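PDB 3B40: probable dipeptidase from Pseudomonas aeruginosa, which probably acts as a metal-dependent dipeptidase of the membrane dipeptidase (M19) family, cleaving dipeptides. Local coordinates for residues A[164-176]-A[210-222]. The protein carries 11 engineered substitutions. Sequence-based numbering, arbitrary orientation.
Sequences SYVGNNDWADSSR and DVSQMSTKALEQV. Engineered in segment 164-176: Ser164 (natural residue Asn), Ala172 (natural residue Ser).
Gln213 packs alongside Tyr165 and meets Arg176 with its amide oxygen, which takes two donors, Arg176 NH1 and water 3. Arg176 NH1 donates to Gln213 OE1 at 2.7 Å, with the oxygen near the guanidinium plane but the donor 36° out of the amide's carbonyl plane. The bend at chi2 of Gln213 (-98°) lays the amide alongside the Tyr165 ring, the two planes 31° apart and NE2 3.6 Å from CD1. Val166 CG2 sits over the centre of the guanidinium, and Tyr165 OH is hydrogen-bonded to Asp362 OD2. Water 3 also accepts from Arg176 NE, closing a ring through the glutamine oxygen; it donates to Ser174 OG and accepts from Ser175 OG as well.

The backbones meet through two nearly straight bonds: Ser175 N to Gln213 O at 3.0 Å, and Ser215 N to Asp173 O at 2.9 Å. They make a single beta bridge that pairs Ser174 with Met214. Ser174 OG turns inward to its own loop, donating to Tyr165 O and accepting from Arg176 N in an ST turn. The engineered Ser164 rests its OG against Met214 CG at 3.2 Å, while its backbone N reaches Asp210 O and Ser212 O through water 1. Ser215 OG accepts from Ala218 N and donates to water 2, which in turn donates a hydrogen bond to Asp173 OD2; Asp173 OD1 is taken by Leu188 N.

Ser215 is thus the N-cap of helix 216-225, and the single beta bridge beside it joins two loops that follow neighbouring parallel strands, 160-162 and 208-210, of the TIM-barrel fold.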
ATOM      1  N   SER A 164       7.542  -1.266   7.041  1.00 15.36           N
ATOM      2  CA  SER A 164       8.456  -1.000   5.939  1.00 15.19           C
ATOM      3  C   SER A 164       7.901  -0.153   4.850  1.00 15.49           C
ATOM      4  O   SER A 164       6.700  -0.086   4.659  1.00 17.06           O
ATOM      5  CB  SER A 164       8.952  -2.303   5.306  1.00 14.60           C
ATOM      6  OG  SER A 164       9.627  -3.109   6.248  1.00 15.23           O
ATOM      7  N   TYR A 165       8.814   0.514   4.157  1.00 16.18           N
ATOM      8  CA  TYR A 165       8.604   1.014   2.817  1.00 17.10           C
ATOM      9  C   TYR A 165       9.806   0.526   1.979  1.00 17.20           C
ATOM     10  O   TYR A 165      10.430  -0.503   2.302  1.00 18.04           O
ATOM     11  CB  TYR A 165       8.464   2.546   2.848  1.00 17.10           C
ATOM     12  CG  TYR A 165       7.994   3.198   1.568  1.00 16.65           C
ATOM     13  CD1 TYR A 165       6.705   2.961   1.044  1.00 17.84           C
ATOM     14  CD2 TYR A 165       8.833   4.076   0.884  1.00 16.36           C
ATOM     15  CE1 TYR A 165       6.275   3.597  -0.164  1.00 17.38           C
ATOM     16  CE2 TYR A 165       8.434   4.676  -0.307  1.00 19.55           C
ATOM     17  CZ  TYR A 165       7.149   4.449  -0.822  1.00 19.79           C
ATOM     18  OH  TYR A 165       6.776   5.090  -1.986  1.00 16.88           O
ATOM     19  N   VAL A 166      10.094   1.214   0.885  1.00 17.31           N
ATOM     20  CA  VAL A 166      11.390   1.102   0.184  1.00 17.30           C
ATOM     21  C   VAL A 166      12.525   1.546   1.140  1.00 16.26           C
ATOM     22  O   VAL A 166      12.382   2.539   1.865  1.00 16.66           O
ATOM     23  CB  VAL A 166      11.363   1.970  -1.117  1.00 17.31           C
ATOM     24  CG1 VAL A 166      12.694   1.923  -1.826  1.00 18.93           C
ATOM     25  CG2 VAL A 166      10.290   1.467  -2.082  1.00 16.73           C
ATOM     26  N   GLY A 167      13.632   0.801   1.171  1.00 16.68           N
ATOM     27  CA  GLY A 167      14.756   1.124   2.048  1.00 15.36           C
ATOM     28  C   GLY A 167      14.678   0.321   3.341  1.00 15.61           C
ATOM     29  O   GLY A 167      13.603   0.151   3.900  1.00 15.28           O
ATOM     30  N   ASN A 168      15.802  -0.222   3.795  1.00 14.90           N
ATOM     31  CA  ASN A 168      15.842  -0.886   5.096  1.00 15.12           C
ATOM     32  C   ASN A 168      15.633   0.157   6.168  1.00 15.33           C
ATOM     33  O   ASN A 168      15.910   1.335   5.947  1.00 15.78           O
ATOM     34  CB  ASN A 168      17.204  -1.552   5.339  1.00 14.62           C
ATOM     35  CG  ASN A 168      17.447  -2.776   4.456  1.00 13.84           C
ATOM     36  OD1 ASN A 168      16.512  -3.427   3.997  1.00 14.49           O
ATOM     37  ND2 ASN A 168      18.724  -3.124   4.254  1.00 10.04           N
ATOM     38  N   ASN A 169      15.159  -0.254   7.340  1.00 15.52           N
ATOM     39  CA  ASN A 169      15.220   0.642   8.494  1.00 16.11           C
ATOM     40  C   ASN A 169      15.634  -0.165   9.724  1.00 16.47           C
ATOM     41  O   ASN A 169      15.853  -1.388   9.619  1.00 16.54           O
ATOM     42  CB  ASN A 169      13.869   1.387   8.705  1.00 15.05           C
ATOM     43  CG  ASN A 169      12.747   0.455   9.064  1.00 16.27           C
ATOM     44  OD1 ASN A 169      12.797  -0.245  10.104  1.00 18.79           O
ATOM     45  ND2 ASN A 169      11.710   0.430   8.225  1.00 12.55           N
ATOM     46  N   ASP A 170      15.767   0.509  10.870  1.00 15.61           N
ATOM     47  CA  ASP A 170      16.342  -0.125  12.075  1.00 16.57           C
ATOM     48  C   ASP A 170      15.434  -1.117  12.797  1.00 15.91           C
ATOM     49  O   ASP A 170      15.870  -1.792  13.712  1.00 16.29           O
ATOM     50  CB  ASP A 170      16.837   0.930  13.066  1.00 16.68           C
ATOM     51  CG  ASP A 170      17.984   1.754  12.496  1.00 17.10           C
ATOM     52  OD1 ASP A 170      18.742   1.255  11.640  1.00 20.69           O
ATOM     53  OD2 ASP A 170      18.120   2.900  12.891  1.00 19.76           O
ATOM     54  N   TRP A 171      14.182  -1.198  12.379  1.00 15.68           N
ATOM     55  CA  TRP A 171      13.196  -2.153  12.929  1.00 15.50           C
ATOM     56  C   TRP A 171      12.999  -3.400  12.053  1.00 14.38           C
ATOM     57  O   TRP A 171      12.761  -4.494  12.559  1.00 13.93           O
ATOM     58  CB  TRP A 171      11.847  -1.441  13.075  1.00 16.34           C
ATOM     59  CG  TRP A 171      11.778  -0.439  14.198  1.00 19.16           C
ATOM     60  CD1 TRP A 171      12.832   0.229  14.779  1.00 23.47           C
ATOM     61  CD2 TRP A 171      10.599  -0.018  14.913  1.00 18.22           C
ATOM     62  NE1 TRP A 171      12.367   1.068  15.784  1.00 25.35           N
ATOM     63  CE2 TRP A 171      11.005   0.938  15.879  1.00 22.74           C
ATOM     64  CE3 TRP A 171       9.242  -0.330  14.807  1.00 18.62           C
ATOM     65  CZ2 TRP A 171      10.093   1.571  16.748  1.00 21.11           C
ATOM     66  CZ3 TRP A 171       8.338   0.301  15.664  1.00 20.20           C
ATOM     67  CH2 TRP A 171       8.769   1.236  16.622  1.00 20.54           C
ATOM     68  N   ALA A 172      13.060  -3.216  10.736  1.00 13.46           N
ATOM     69  CA  ALA A 172      12.750  -4.293   9.802  1.00 12.83           C
ATOM     70  C   ALA A 172      13.509  -4.094   8.498  1.00 12.42           C
ATOM     71  O   ALA A 172      13.642  -2.948   8.027  1.00 11.99           O
ATOM     72  CB  ALA A 172      11.246  -4.281   9.513  1.00 12.48           C
ATOM     73  N   ASP A 173      13.957  -5.197   7.897  1.00 12.58           N
ATOM     74  CA  ASP A 173      14.498  -5.185   6.515  1.00 12.49           C
ATOM     75  C   ASP A 173      13.377  -5.002   5.483  1.00 12.45           C
ATOM     76  O   ASP A 173      12.276  -5.534   5.642  1.00 11.95           O
ATOM     77  CB  ASP A 173      15.234  -6.482   6.162  1.00 11.59           C
ATOM     78  CG  ASP A 173      16.454  -6.764   7.058  1.00 15.97           C
ATOM     79  OD1 ASP A 173      17.070  -5.820   7.611  1.00 12.23           O
ATOM     80  OD2 ASP A 173      16.797  -7.963   7.206  1.00 17.57           O
ATOM     81  N   SER A 174      13.692  -4.324   4.388  1.00 12.87           N
ATOM     82  CA  SER A 174      12.708  -4.119   3.349  1.00 14.05           C
ATOM     83  C   SER A 174      12.855  -5.207   2.272  1.00 13.67           C
ATOM     84  O   SER A 174      13.917  -5.799   2.124  1.00 14.55           O
ATOM     85  CB  SER A 174      12.864  -2.717   2.756  1.00 12.73           C
ATOM     86  OG  SER A 174      12.048  -2.549   1.599  1.00 15.92           O
ATOM     87  N   SER A 175      11.794  -5.464   1.523  1.00 12.88           N
ATOM     88  CA  SER A 175      11.913  -6.304   0.333  1.00 12.83           C
ATOM     89  C   SER A 175      12.657  -5.552  -0.786  1.00 14.08           C
ATOM     90  O   SER A 175      13.111  -6.152  -1.768  1.00 14.71           O
ATOM     91  CB  SER A 175      10.530  -6.759  -0.132  1.00 13.37           C
ATOM     92  OG  SER A 175       9.694  -5.665  -0.556  1.00 12.52           O
ATOM     93  N   ARG A 176      12.781  -4.231  -0.630  1.00 14.64           N
ATOM     94  CA  ARG A 176      13.425  -3.386  -1.649  1.00 14.45           C
ATOM     95  C   ARG A 176      14.482  -2.523  -1.003  1.00 13.77           C
ATOM     96  O   ARG A 176      14.256  -1.313  -0.804  1.00 14.26           O
ATOM     97  CB  ARG A 176      12.381  -2.522  -2.361  1.00 14.95           C
ATOM     98  CG  ARG A 176      11.533  -3.320  -3.362  1.00 16.63           C
ATOM     99  CD  ARG A 176      10.590  -2.387  -4.109  1.00 16.55           C
ATOM    100  NE  ARG A 176       9.513  -1.891  -3.244  1.00 20.27           N
ATOM    101  CZ  ARG A 176       8.511  -1.114  -3.660  1.00 24.41           C
ATOM    102  NH1 ARG A 176       7.569  -0.716  -2.796  1.00 21.71           N
ATOM    103  NH2 ARG A 176       8.456  -0.726  -4.939  1.00 22.70           N
ATOM    104  N   ASP A 210       0.865  -4.540   9.455  1.00 11.64           N
ATOM    105  CA  ASP A 210       0.849  -4.558   7.980  1.00 12.55           C
ATOM    106  C   ASP A 210       2.214  -5.030   7.451  1.00 13.35           C
ATOM    107  O   ASP A 210       3.243  -4.424   7.762  1.00 13.59           O
ATOM    108  CB  ASP A 210       0.505  -3.154   7.472  1.00 13.10           C
ATOM    109  CG  ASP A 210       0.514  -3.033   5.948  1.00 15.54           C
ATOM    110  OD1 ASP A 210       0.607  -4.054   5.220  1.00  9.34           O
ATOM    111  OD2 ASP A 210       0.428  -1.872   5.484  1.00 14.84           O
ATOM    112  N   VAL A 211       2.218  -6.133   6.695  1.00 12.23           N
ATOM    113  CA  VAL A 211       3.450  -6.703   6.222  1.00 13.20           C
ATOM    114  C   VAL A 211       3.819  -6.339   4.774  1.00 12.79           C
ATOM    115  O   VAL A 211       4.872  -6.743   4.314  1.00 12.67           O
ATOM    116  CB  VAL A 211       3.501  -8.260   6.418  1.00 12.45           C
ATOM    117  CG1 VAL A 211       3.259  -8.608   7.897  1.00 11.68           C
ATOM    118  CG2 VAL A 211       2.488  -8.936   5.515  1.00 14.09           C
ATOM    119  N   SER A 212       2.984  -5.575   4.071  1.00 12.18           N
ATOM    120  CA  SER A 212       3.348  -5.150   2.705  1.00 12.36           C
ATOM    121  C   SER A 212       4.632  -4.317   2.798  1.00 12.57           C
ATOM    122  O   SER A 212       4.730  -3.499   3.701  1.00 12.68           O
ATOM    123  CB  SER A 212       2.225  -4.331   2.054  1.00 12.43           C
ATOM    124  OG  SER A 212       1.163  -5.179   1.640  1.00 12.89           O
ATOM    125  N   GLN A 213       5.599  -4.573   1.896  1.00 12.34           N
ATOM    126  CA  GLN A 213       6.887  -3.842   1.779  1.00 12.18           C
ATOM    127  C   GLN A 213       8.054  -4.471   2.584  1.00 12.43           C
ATOM    128  O   GLN A 213       9.226  -4.200   2.316  1.00 12.51           O
ATOM    129  CB  GLN A 213       6.755  -2.346   2.120  1.00 12.98           C
ATOM    130  CG  GLN A 213       5.655  -1.508   1.349  1.00 13.22           C
ATOM    131  CD  GLN A 213       6.150  -0.706   0.169  1.00 13.44           C
ATOM    132  OE1 GLN A 213       7.341  -0.712  -0.152  1.00 16.17           O
ATOM    133  NE2 GLN A 213       5.213   0.030  -0.503  1.00 13.75           N
ATOM    134  N   MET A 214       7.714  -5.275   3.593  1.00 11.69           N
ATOM    135  CA  MET A 214       8.670  -5.934   4.477  1.00 12.02           C
ATOM    136  C   MET A 214       9.369  -7.086   3.743  1.00 12.23           C
ATOM    137  O   MET A 214       8.750  -7.759   2.935  1.00 12.82           O
ATOM    138  CB  MET A 214       7.910  -6.510   5.693  1.00 11.26           C
ATOM    139  CG  MET A 214       7.396  -5.420   6.690  1.00 13.95           C
ATOM    140  SD  MET A 214       6.531  -6.018   8.187  1.00 11.86           S
ATOM    141  CE  MET A 214       7.869  -6.553   9.228  1.00 18.10           C
ATOM    142  N   SER A 215      10.642  -7.337   4.053  1.00 13.16           N
ATOM    143  CA  SER A 215      11.365  -8.500   3.531  1.00 12.94           C
ATOM    144  C   SER A 215      10.645  -9.811   3.931  1.00 13.13           C
ATOM    145  O   SER A 215       9.793  -9.830   4.858  1.00 13.98           O
ATOM    146  CB  SER A 215      12.816  -8.495   4.046  1.00 13.78           C
ATOM    147  OG  SER A 215      12.864  -9.023   5.348  1.00 12.86           O
ATOM    148  N   THR A 216      10.963 -10.891   3.233  1.00 12.86           N
ATOM    149  CA  THR A 216      10.382 -12.205   3.529  1.00 13.04           C
ATOM    150  C   THR A 216      10.687 -12.712   4.924  1.00 12.61           C
ATOM    151  O   THR A 216       9.787 -13.202   5.611  1.00 12.13           O
ATOM    152  CB  THR A 216      10.783 -13.249   2.480  1.00 13.34           C
ATOM    153  OG1 THR A 216      10.178 -12.859   1.235  1.00 15.06           O
ATOM    154  CG2 THR A 216      10.255 -14.669   2.873  1.00 11.65           C
ATOM    155  N   LYS A 217      11.937 -12.579   5.349  1.00 12.55           N
ATOM    156  CA  LYS A 217      12.305 -12.978   6.709  1.00 13.46           C
ATOM    157  C   LYS A 217      11.608 -12.180   7.794  1.00 13.33           C
ATOM    158  O   LYS A 217      11.301 -12.729   8.854  1.00 13.77           O
ATOM    159  CB  LYS A 217      13.815 -12.890   6.916  1.00 13.59           C
ATOM    160  CG  LYS A 217      14.573 -14.026   6.240  1.00 16.17           C
ATOM    161  CD  LYS A 217      16.080 -13.707   6.226  1.00 20.07           C
ATOM    162  CE  LYS A 217      16.833 -14.663   5.288  1.00 24.70           C
ATOM    163  NZ  LYS A 217      16.605 -16.094   5.676  1.00 26.88           N
ATOM    164  N   ALA A 218      11.365 -10.896   7.543  1.00 13.07           N
ATOM    165  CA  ALA A 218      10.737 -10.043   8.544  1.00 12.54           C
ATOM    166  C   ALA A 218       9.269 -10.420   8.653  1.00 13.06           C
ATOM    167  O   ALA A 218       8.734 -10.500   9.753  1.00 11.52           O
ATOM    168  CB  ALA A 218      10.886  -8.611   8.180  1.00 12.47           C
ATOM    169  N   LEU A 219       8.644 -10.656   7.499  1.00 13.48           N
ATOM    170  CA  LEU A 219       7.289 -11.189   7.439  1.00 13.77           C
ATOM    171  C   LEU A 219       7.208 -12.468   8.262  1.00 14.45           C
ATOM    172  O   LEU A 219       6.282 -12.622   9.040  1.00 12.85           O
ATOM    173  CB  LEU A 219       6.888 -11.508   5.997  1.00 13.70           C
ATOM    174  CG  LEU A 219       5.410 -11.843   5.748  1.00 15.17           C
ATOM    175  CD1 LEU A 219       4.965 -11.391   4.345  1.00 14.89           C
ATOM    176  CD2 LEU A 219       5.062 -13.321   6.002  1.00 16.39           C
ATOM    177  N   GLU A 220       8.177 -13.379   8.077  1.00 14.23           N
ATOM    178  CA  GLU A 220       8.127 -14.677   8.734  1.00 15.83           C
ATOM    179  C   GLU A 220       8.155 -14.501  10.239  1.00 15.21           C
ATOM    180  O   GLU A 220       7.453 -15.213  10.952  1.00 17.17           O
ATOM    181  CB  GLU A 220       9.281 -15.579   8.261  1.00 14.14           C
ATOM    182  CG  GLU A 220       9.054 -16.142   6.843  1.00 17.72           C
ATOM    183  CD  GLU A 220      10.292 -16.799   6.249  1.00 18.52           C
ATOM    184  OE1 GLU A 220      11.395 -16.668   6.819  1.00 22.51           O
ATOM    185  OE2 GLU A 220      10.170 -17.423   5.188  1.00 22.97           O
ATOM    186  N   GLN A 221       8.971 -13.550  10.702  1.00 14.97           N
ATOM    187  CA  GLN A 221       9.125 -13.236  12.126  1.00 15.48           C
ATOM    188  C   GLN A 221       7.897 -12.540  12.677  1.00 14.96           C
ATOM    189  O   GLN A 221       7.491 -12.813  13.804  1.00 15.60           O
ATOM    190  CB  GLN A 221      10.397 -12.413  12.349  1.00 15.14           C
ATOM    191  CG  GLN A 221      11.648 -13.235  12.057  1.00 17.97           C
ATOM    192  CD  GLN A 221      12.918 -12.436  11.973  1.00 20.26           C
ATOM    193  OE1 GLN A 221      13.050 -11.326  12.513  1.00 21.22           O
ATOM    194  NE2 GLN A 221      13.887 -13.016  11.314  1.00 21.50           N
ATOM    195  N   VAL A 222       7.287 -11.663  11.891  1.00 13.84           N
ATOM    196  CA  VAL A 222       6.025 -11.064  12.337  1.00 14.59           C
ATOM    197  C   VAL A 222       5.013 -12.202  12.548  1.00 14.48           C
ATOM    198  O   VAL A 222       4.377 -12.253  13.589  1.00 14.00           O
ATOM    199  CB  VAL A 222       5.439 -10.015  11.340  1.00 14.52           C
ATOM    200  CG1 VAL A 222       3.978  -9.640  11.714  1.00 12.21           C
ATOM    201  CG2 VAL A 222       6.271  -8.784  11.306  1.00 13.97           C
TER
HETATM  202  O   HOH W   1       5.089  -2.811   6.210  1.00 17.79           O
HETATM  203  O   HOH W   2      15.304  -9.809   5.856  1.00 17.73           O
HETATM  204  O   HOH W   3       9.502  -2.543  -0.405  1.00 17.53           O
HETATM  205  O   HOH W   4       7.374  -6.823   0.560  1.00 11.14           O